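Local atomic coordinates of restriction endonuclease S subunits (Thermoanaerobacter tengcongensis, PDB entry 3OKG), a protein that probably serves as the DNA-recognition subunit of a type I restriction-modification methyltransferase, which is built from M and S polypeptides. Residues Y20-W26 with A407-D411; Y50-V54 with A77-A81; L99-A103 with C137-T143. All blocks are in the same frame, centred on the assembly; numbering follows the deposited sequence.

Interaction 1: Y20-W26 with A407-D411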
loop_
_atom_site.group_PDB
_atom_site.type_symbol
_atom_site.label_atom_id
_atom_site.label_comp_id
_atom_site.label_asym_id
_atom_site.label_seq_id
_atom_site.Cartn_x
_atom_site.Cartn_y
_atom_site.Cartn_z
ATOM N N TYR A 20 23.504 13.660 -19.464
ATOM C CA TYR A 20 22.489 13.531 -20.502
ATOM C C TYR A 20 22.230 14.916 -21.059
ATOM O O TYR A 20 22.629 15.908 -20.459
ATOM C CB TYR A 20 21.192 12.864 -20.010
ATOM C CG TYR A 20 20.515 13.559 -18.849
ATOM C CD1 TYR A 20 19.701 14.662 -19.053
ATOM C CD2 TYR A 20 20.692 13.103 -17.540
ATOM C CE1 TYR A 20 19.087 15.309 -17.965
ATOM C CE2 TYR A 20 20.086 13.726 -16.472
ATOM C CZ TYR A 20 19.280 14.831 -16.695
ATOM O OH TYR A 20 18.692 15.459 -15.622
ATOM N N LYS A 21 21.578 14.972 -22.211
ATOM C CA LYS A 21 21.444 16.212 -22.961
ATOM C C LYS A 21 20.337 17.102 -22.379
ATOM O O LYS A 21 19.214 16.659 -22.188
ATOM C CB LYS A 21 21.127 15.900 -24.423
ATOM C CG LYS A 21 21.098 17.117 -25.329
ATOM C CD LYS A 21 20.600 16.718 -26.719
ATOM C CE LYS A 21 21.115 17.661 -27.791
ATOM N NZ LYS A 21 21.162 19.066 -27.313
ATOM N N LEU A 22 20.663 18.362 -22.123
ATOM C CA LEU A 22 19.731 19.293 -21.476
ATOM C C LEU A 22 19.183 20.238 -22.518
ATOM O O LEU A 22 19.816 20.418 -23.574
ATOM C CB LEU A 22 20.476 20.127 -20.436
ATOM C CG LEU A 22 21.159 19.334 -19.330
ATOM C CD1 LEU A 22 21.874 20.271 -18.378
ATOM C CD2 LEU A 22 20.145 18.479 -18.609
ATOM N N PRO A 23 18.020 20.840 -22.240
ATOM C CA PRO A 23 17.473 21.848 -23.157
ATOM C C PRO A 23 18.453 22.989 -23.351
ATOM O O PRO A 23 19.323 23.206 -22.513
ATOM C CB PRO A 23 16.220 22.344 -22.434
ATOM C CG PRO A 23 15.783 21.159 -21.597
ATOM C CD PRO A 23 17.086 20.546 -21.127
ATOM N N PRO A 24 18.318 23.709 -24.470
ATOM C CA PRO A 24 19.128 24.896 -24.764
ATOM C C PRO A 24 19.127 25.856 -23.574
ATOM O O PRO A 24 18.072 26.125 -23.000
ATOM C CB PRO A 24 18.360 25.552 -25.917
ATOM C CG PRO A 24 17.633 24.438 -26.570
ATOM C CD PRO A 24 17.269 23.475 -25.477
ATOM N N GLY A 25 20.291 26.366 -23.209
ATOM C CA GLY A 25 20.367 27.361 -22.157
ATOM C C GLY A 25 20.606 26.789 -20.767
ATOM O O GLY A 25 21.047 27.505 -19.876
ATOM N N TRP A 26 20.298 25.509 -20.566
ATOM C CA TRP A 26 20.652 24.862 -19.299
ATOM C C TRP A 26 22.136 24.514 -19.304
ATOM O O TRP A 26 22.747 24.412 -20.362
ATOM C CB TRP A 26 19.870 23.578 -19.137
ATOM C CG TRP A 26 18.398 23.672 -19.003
ATOM C CD1 TRP A 26 17.552 24.587 -19.568
ATOM C CD2 TRP A 26 17.579 22.735 -18.315
ATOM N NE1 TRP A 26 16.257 24.284 -19.245
ATOM C CE2 TRP A 26 16.249 23.141 -18.477
ATOM C CE3 TRP A 26 17.856 21.585 -17.547
ATOM C CZ2 TRP A 26 15.181 22.456 -17.899
ATOM C CZ3 TRP A 26 16.783 20.888 -16.991
ATOM C CH2 TRP A 26 15.465 21.328 -17.166
ATOM N N ALA A 407 10.907 16.484 -14.783
ATOM C CA ALA A 407 11.289 17.860 -14.501
ATOM C C ALA A 407 12.722 18.123 -14.942
ATOM O O ALA A 407 13.006 19.137 -15.570
ATOM C CB ALA A 407 11.138 18.165 -13.009
ATOM N N PHE A 408 13.635 17.205 -14.628
ATOM C CA PHE A 408 15.040 17.545 -14.770
ATOM C C PHE A 408 15.615 17.167 -16.126
ATOM O O PHE A 408 16.804 17.318 -16.359
ATOM C CB PHE A 408 15.848 17.000 -13.592
ATOM C CG PHE A 408 15.354 17.525 -12.268
ATOM C CD1 PHE A 408 15.129 18.884 -12.103
ATOM C CD2 PHE A 408 15.103 16.669 -11.200
ATOM C CE1 PHE A 408 14.680 19.395 -10.895
ATOM C CE2 PHE A 408 14.644 17.162 -9.988
ATOM C CZ PHE A 408 14.424 18.525 -9.830
ATOM N N ARG A 409 14.726 16.736 -17.014
ATOM C CA ARG A 409 15.058 16.463 -18.416
ATOM C C ARG A 409 14.443 17.586 -19.274
ATOM O O ARG A 409 14.628 17.642 -20.483
ATOM C CB ARG A 409 14.437 15.119 -18.801
ATOM C CG ARG A 409 15.061 14.413 -19.969
ATOM C CD ARG A 409 14.915 12.908 -19.788
ATOM N NE ARG A 409 15.810 12.424 -18.737
ATOM C CZ ARG A 409 17.033 11.939 -18.951
ATOM N NH1 ARG A 409 17.523 11.851 -20.195
ATOM N NH2 ARG A 409 17.761 11.536 -17.916
ATOM N N GLY A 410 13.680 18.464 -18.633
ATOM C CA GLY A 410 13.038 19.572 -19.314
ATOM C C GLY A 410 11.699 19.213 -19.931
ATOM O O GLY A 410 11.213 19.891 -20.828
ATOM N N ASP A 411 11.085 18.143 -19.439
ATOM C CA ASP A 411 9.851 17.657 -20.038
ATOM C C ASP A 411 8.589 18.105 -19.321
ATOM O O ASP A 411 7.497 17.668 -19.667
ATOM C CB ASP A 411 9.886 16.131 -20.169
ATOM C CG ASP A 411 10.861 15.671 -21.242
ATOM O OD1 ASP A 411 11.109 16.448 -22.195
ATOM O OD2 ASP A 411 11.392 14.548 -21.131
HETATM O O HOH W 1 16.700 17.567 -22.846
#

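Interaction 2: Y50-V54 with A77-A81. With SO4 (sulfate ion), chain D.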
loop_
_atom_site.group_PDB
_atom_site.type_symbol
_atom_site.label_atom_id
_atom_site.label_comp_id
_atom_site.label_asym_id
_atom_site.label_seq_id
_atom_site.Cartn_x
_atom_site.Cartn_y
_atom_site.Cartn_z
ATOM N N TYR A 50 17.640 29.198 24.454
ATOM C CA TYR A 50 17.003 28.135 23.700
ATOM C C TYR A 50 17.413 28.239 22.231
ATOM O O TYR A 50 17.571 29.338 21.708
ATOM C CB TYR A 50 15.479 28.236 23.828
ATOM C CG TYR A 50 14.959 27.553 25.079
ATOM C CD1 TYR A 50 14.824 26.177 25.126
ATOM C CD2 TYR A 50 14.634 28.293 26.223
ATOM C CE1 TYR A 50 14.363 25.527 26.280
ATOM C CE2 TYR A 50 14.161 27.648 27.390
ATOM C CZ TYR A 50 14.033 26.280 27.400
ATOM O OH TYR A 50 13.584 25.632 28.528
ATOM N N PHE A 51 17.580 27.100 21.575
ATOM C CA PHE A 51 17.682 27.091 20.116
ATOM C C PHE A 51 16.798 25.963 19.594
ATOM O O PHE A 51 16.427 25.057 20.346
ATOM C CB PHE A 51 19.136 26.872 19.671
ATOM C CG PHE A 51 19.644 25.505 19.955
ATOM C CD1 PHE A 51 19.764 24.564 18.935
ATOM C CD2 PHE A 51 19.993 25.138 21.244
ATOM C CE1 PHE A 51 20.223 23.287 19.196
ATOM C CE2 PHE A 51 20.453 23.857 21.518
ATOM C CZ PHE A 51 20.574 22.924 20.499
ATOM N N VAL A 52 16.446 26.013 18.313
ATOM C CA VAL A 52 15.651 24.933 17.743
ATOM C C VAL A 52 16.575 23.982 16.996
ATOM O O VAL A 52 17.416 24.435 16.205
ATOM C CB VAL A 52 14.573 25.473 16.791
ATOM C CG1 VAL A 52 13.784 24.306 16.222
ATOM C CG2 VAL A 52 13.630 26.429 17.535
ATOM N N TYR A 53 16.453 22.678 17.264
ATOM C CA TYR A 53 17.368 21.686 16.704
ATOM C C TYR A 53 16.649 20.810 15.692
ATOM O O TYR A 53 15.594 20.249 15.994
ATOM C CB TYR A 53 17.908 20.791 17.812
ATOM C CG TYR A 53 18.936 19.797 17.370
ATOM C CD1 TYR A 53 19.924 20.153 16.458
ATOM C CD2 TYR A 53 18.943 18.519 17.884
ATOM C CE1 TYR A 53 20.867 19.231 16.042
ATOM C CE2 TYR A 53 19.902 17.596 17.491
ATOM C CZ TYR A 53 20.863 17.972 16.575
ATOM O OH TYR A 53 21.813 17.059 16.190
ATOM N N VAL A 54 17.225 20.707 14.499
ATOM C CA VAL A 54 16.734 19.794 13.469
ATOM C C VAL A 54 17.660 18.562 13.344
ATOM O O VAL A 54 18.777 18.666 12.860
ATOM C CB VAL A 54 16.645 20.507 12.096
ATOM C CG1 VAL A 54 15.973 19.591 11.088
ATOM C CG2 VAL A 54 15.871 21.851 12.216
ATOM N N ALA A 77 22.481 21.117 24.490
ATOM C CA ALA A 77 22.774 20.815 23.080
ATOM C C ALA A 77 23.513 19.506 22.914
ATOM O O ALA A 77 24.595 19.328 23.464
ATOM C CB ALA A 77 23.599 21.941 22.434
ATOM N N PRO A 78 22.944 18.599 22.109
ATOM C CA PRO A 78 23.595 17.361 21.669
ATOM C C PRO A 78 24.930 17.683 20.990
ATOM O O PRO A 78 25.158 18.795 20.503
ATOM C CB PRO A 78 22.609 16.786 20.648
ATOM C CG PRO A 78 21.317 17.456 20.928
ATOM C CD PRO A 78 21.619 18.790 21.500
ATOM N N SER A 79 25.836 16.723 20.975
ATOM C CA SER A 79 27.155 16.992 20.427
ATOM C C SER A 79 27.105 17.273 18.932
ATOM O O SER A 79 27.928 18.016 18.432
ATOM C CB SER A 79 28.110 15.828 20.702
ATOM O OG SER A 79 27.581 14.641 20.162
ATOM N N ARG A 80 26.135 16.696 18.222
ATOM C CA ARG A 80 25.997 16.939 16.774
ATOM C C ARG A 80 25.315 18.255 16.427
ATOM O O ARG A 80 25.221 18.643 15.254
ATOM C CB ARG A 80 25.204 15.798 16.131
ATOM C CG ARG A 80 25.993 14.510 15.993
ATOM C CD ARG A 80 25.075 13.408 15.496
ATOM N NE ARG A 80 25.809 12.173 15.291
ATOM C CZ ARG A 80 25.243 11.041 14.889
ATOM N NH1 ARG A 80 23.937 11.008 14.645
ATOM N NH2 ARG A 80 25.981 9.947 14.733
ATOM N N ALA A 81 24.805 18.944 17.433
ATOM C CA ALA A 81 24.058 20.151 17.165
ATOM C C ALA A 81 25.000 21.324 16.916
ATOM O O ALA A 81 25.268 22.106 17.819
ATOM C CB ALA A 81 23.053 20.452 18.310
HETATM S S SO4 D . 21.069 12.703 13.791
HETATM O O1 SO4 D . 22.309 13.297 14.259
HETATM O O2 SO4 D . 20.385 13.669 12.925
HETATM O O3 SO4 D . 21.361 11.526 12.981
HETATM O O4 SO4 D . 20.226 12.363 14.920
#

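Interaction 3: L99-A103 with C137-T143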
loop_
_atom_site.group_PDB
_atom_site.type_symbol
_atom_site.label_atom_id
_atom_site.label_comp_id
_atom_site.label_asym_id
_atom_site.label_seq_id
_atom_site.Cartn_x
_atom_site.Cartn_y
_atom_site.Cartn_z
ATOM N N LEU A 99 17.139 7.185 2.008
ATOM C CA LEU A 99 15.911 7.375 2.779
ATOM C C LEU A 99 15.224 8.719 2.429
ATOM O O LEU A 99 14.042 8.889 2.658
ATOM C CB LEU A 99 16.194 7.290 4.279
ATOM C CG LEU A 99 16.567 5.915 4.846
ATOM C CD1 LEU A 99 16.913 5.976 6.339
ATOM C CD2 LEU A 99 15.455 4.922 4.589
ATOM N N LYS A 100 15.998 9.646 1.883
ATOM C CA LYS A 100 15.526 10.982 1.501
ATOM C C LYS A 100 15.155 11.831 2.705
ATOM O O LYS A 100 14.177 12.584 2.678
ATOM C CB LYS A 100 14.348 10.921 0.522
ATOM C CG LYS A 100 14.529 9.932 -0.616
ATOM C CD LYS A 100 15.470 10.414 -1.659
ATOM C CE LYS A 100 15.340 9.502 -2.909
ATOM N NZ LYS A 100 16.239 9.948 -4.006
ATOM N N ASN A 101 15.955 11.732 3.756
ATOM C CA ASN A 101 15.872 12.715 4.827
ATOM C C ASN A 101 16.480 14.018 4.333
ATOM O O ASN A 101 17.633 14.363 4.605
ATOM C CB ASN A 101 16.548 12.172 6.092
ATOM C CG ASN A 101 15.722 11.079 6.722
ATOM O OD1 ASN A 101 16.194 9.963 6.930
ATOM N ND2 ASN A 101 14.452 11.385 6.982
ATOM N N ILE A 102 15.683 14.744 3.560
ATOM C CA ILE A 102 16.190 15.885 2.819
ATOM C C ILE A 102 15.076 16.907 2.862
ATOM O O ILE A 102 13.940 16.557 2.556
ATOM C CB ILE A 102 16.417 15.515 1.349
ATOM C CG1 ILE A 102 17.482 14.396 1.227
ATOM C CG2 ILE A 102 16.808 16.766 0.532
ATOM C CD1 ILE A 102 17.440 13.695 -0.131
ATOM N N ALA A 103 15.381 18.158 3.211
ATOM C CA ALA A 103 14.290 19.113 3.468
ATOM C C ALA A 103 14.730 20.513 3.228
ATOM O O ALA A 103 15.921 20.796 3.257
ATOM C CB ALA A 103 13.819 18.973 4.899
ATOM N N CYS A 137 17.748 17.845 -5.178
ATOM C CA CYS A 137 18.415 16.981 -4.215
ATOM C C CYS A 137 17.609 15.775 -3.775
ATOM O O CYS A 137 18.172 14.803 -3.275
ATOM C CB CYS A 137 18.866 17.778 -2.990
ATOM S SG CYS A 137 20.252 18.829 -3.416
ATOM N N ARG A 138 16.289 15.829 -3.933
ATOM C CA ARG A 138 15.480 14.648 -3.628
ATOM C C ARG A 138 15.490 13.587 -4.725
ATOM O O ARG A 138 14.932 12.492 -4.540
ATOM C CB ARG A 138 14.040 15.078 -3.318
ATOM C CG ARG A 138 13.997 15.774 -1.972
ATOM C CD ARG A 138 12.630 15.937 -1.430
ATOM N NE ARG A 138 11.846 14.712 -1.409
ATOM C CZ ARG A 138 11.761 13.859 -0.398
ATOM N NH1 ARG A 138 12.449 14.048 0.715
ATOM N NH2 ARG A 138 10.972 12.807 -0.516
ATOM N N SER A 139 16.097 13.900 -5.857
ATOM C CA SER A 139 16.070 12.937 -6.955
ATOM C C SER A 139 17.050 11.791 -6.731
ATOM O O SER A 139 18.147 11.998 -6.202
ATOM C CB SER A 139 16.409 13.581 -8.294
ATOM O OG SER A 139 16.580 12.548 -9.258
ATOM N N ASP A 140 16.664 10.597 -7.169
ATOM C CA ASP A 140 17.596 9.453 -7.265
ATOM C C ASP A 140 18.845 9.807 -8.107
ATOM O O ASP A 140 19.912 9.245 -7.900
ATOM C CB ASP A 140 16.908 8.244 -7.923
ATOM C CG ASP A 140 15.848 7.597 -7.046
ATOM O OD1 ASP A 140 15.697 7.966 -5.854
ATOM O OD2 ASP A 140 15.144 6.695 -7.563
ATOM N N PHE A 141 18.709 10.737 -9.040
ATOM C CA PHE A 141 19.853 11.133 -9.871
ATOM C C PHE A 141 21.035 11.581 -8.998
ATOM O O PHE A 141 22.210 11.385 -9.363
ATOM C CB PHE A 141 19.467 12.247 -10.856
ATOM C CG PHE A 141 20.582 12.635 -11.776
ATOM C CD1 PHE A 141 20.934 11.812 -12.840
ATOM C CD2 PHE A 141 21.302 13.802 -11.567
ATOM C CE1 PHE A 141 21.976 12.163 -13.696
ATOM C CE2 PHE A 141 22.341 14.149 -12.415
ATOM C CZ PHE A 141 22.680 13.323 -13.473
ATOM N N ILE A 142 20.724 12.191 -7.850
ATOM C CA ILE A 142 21.756 12.645 -6.902
ATOM C C ILE A 142 22.273 11.517 -6.026
ATOM O O ILE A 142 23.479 11.296 -5.941
ATOM C CB ILE A 142 21.230 13.784 -5.989
ATOM C CG1 ILE A 142 20.971 15.049 -6.805
ATOM C CG2 ILE A 142 22.202 14.057 -4.828
ATOM C CD1 ILE A 142 22.056 15.435 -7.783
ATOM N N THR A 143 21.344 10.805 -5.385
ATOM C CA THR A 143 21.630 9.603 -4.603
ATOM C C THR A 143 22.572 8.691 -5.313
ATOM O O THR A 143 23.541 8.175 -4.751
ATOM C CB THR A 143 20.353 8.730 -4.519
ATOM O OG1 THR A 143 19.280 9.505 -4.018
ATOM C CG2 THR A 143 20.564 7.467 -3.664
#

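Interaction 1: Y20-W26 with A407-D411
Tyr20 and Arg409 meet in a cation-pi stack that joins the two ends of the chain. The loop leading into strand 27-30 here packs on the segment that follows helix 392-407. The guanidinium lies over one face of the ring, with Arg409 CZ 3.8 Å from the centroid of the Tyr20 ring. The two planes are tilted by 30°, and Arg409 NH2 sits over the ring centre. A bend at chi3 (-72°) folds the arginine chain back so that its head reaches the tyrosine. The hydroxyl of this ring, Tyr20 OH, donates to Phe408 O at 2.8 Å. It approaches from above the carbonyl plane rather than along a lone pair.

Pro23 and Trp26 pack on the backbone where the helix ends. Pro23 CG rests 3.9 Å from Gly410 CA, while Trp26 CH2 comes within 3.7 Å of Ala407 O. Pro23 CD also covers one face of the indole. Gly410, at positive phi, is the C-prime residue of a Schellman motif that closes the helix, and a CB on it would collide with Pro23. Pro170 of strand 168-171 packs against Tyr20, Leu22 and Trp26.

One aromatic ring thus serves two chemistries. Its face receives a cation, and its hydroxyl donates to a carbonyl just past the last turn of a helix.

Interaction 2: Y50-V54 with A77-A81
Tyr53 has its CG anti to the backbone N (chi1 -176°), which carries the ring from strand 50-54 across to the turn at 78-81. Phe51 has its CG between the backbone N and the carbonyl carbon (chi1 69°), and its ring meets Ala77 just ahead of that turn. Strand 50-54 lies between strands 70-73 and 113-115 in a mixed sheet, and segment 77-81 leads into strand 81-84 of that sheet. Ala81 CB lies over one face of the Tyr53 ring in a CH-pi contact, 3.8 Å from the ring centroid. The methyl is offset toward the rim, with Tyr53 CE1 closest to Ala81 CB at 3.4 Å. Pro78 CG touches Tyr53 CE2 at 3.7 Å, and the phenol oxygen reaches Arg80 CB. Phe51 CZ packs on Ala77 CB at 3.7 Å, and Phe51 CE1 reaches Ala81 CB.

A type I turn, closed by Ala81 N to Pro78 O, brings Pro78, Arg80 and Ala81 to the strand. With an alanine in place of Tyr53, the Ala81 methyl and the Pro78 ring would probably lose their aromatic partner, and a gap would open between strand and turn.

Arg80 NH1 donates to sulfate O1 at 2.8 Å, at the edge of the guanidinium. Ser115 OG and Ile56 N also bind this ion, probably from the crystallisation liquor. Strand and turn thus meet through apolar groups, while the charged end of Arg80 meets an anion.

Interaction 3: L99-A103 with C137-T143
The backbones come nearest at Lys100 and Arg138, whose CA atoms are 6.3 Å apart, where the loop entering strand 102-104 passes the junction between helices 130-137 and 140-143. Lys100 has a positive phi (68°), and Asn101 after it centres an inverse gamma turn.

The Lys100 chain bends at chi2 (-75°) and then runs straight out to the start of helix 140-143. There NZ donates to Arg138 O at 2.9 Å, from above the carbonyl plane. It also forms a salt bridge with Asp140 OD1 at 2.8 Å, which uses the oxygen's anti lone pair. The two side chains cross at about a right angle. Thr143 OG1 lies 3.1 Å from Lys100 NZ. Ser139 is the N-cap of this helix. Its OG accepts from Phe141 N at 2.8 Å and is also bonded to Gln401.

Arg138 goes the other way. Its NH1 donates to Lys100 O at 3.0 Å in a weak, bent bond. A second weak bond runs from Arg138 NH1 to Ile102 O. Both carbonyl oxygens lie at the edge of the guanidinium. Its stronger partner is Glu400 of helix 392-407, which forms a salt bridge with NE; NH2 donates to Ser61 O. Asp140 OD2 pairs in turn with Arg398.

Ile102 packs beside these polar groups. Its CD1 lies 3.4 Å from Cys137 O. Its CG2 packs on Arg138 CG at 3.9 Å, and the two side chains slide past each other in opposite directions.

The lysine thus ties the loop entering strand 102-104 to the N-terminal end of helix 140-143. Its buried ammonium is gripped by a carboxylate and a carbonyl. Because Asp140 is shared with Arg398, the carboxylate probably favours its charged form and links the lysine to helix 392-407.

Interactions 1 and 3 are direct neighbours. Their centres are 19 Å apart, and Tyr20 CE2 packs on Phe141 CE1 at 3.7 Å. Both also involve the last helix: interaction 1 uses the segment just after helix 392-407, while the outer partners of interaction 3, Arg398 and Glu400, lie on it. Both place parts of the first specificity-domain range beside helix 392-407 and the residues after it. Interaction 2 lies apart from both, with its centre 23 Å from that of interaction 3 and 39 Å from that of interaction 1. It touches neither; the nearest atoms of interactions 2 and 3 are about 7 Å apart. The sulfate belongs to interaction 2.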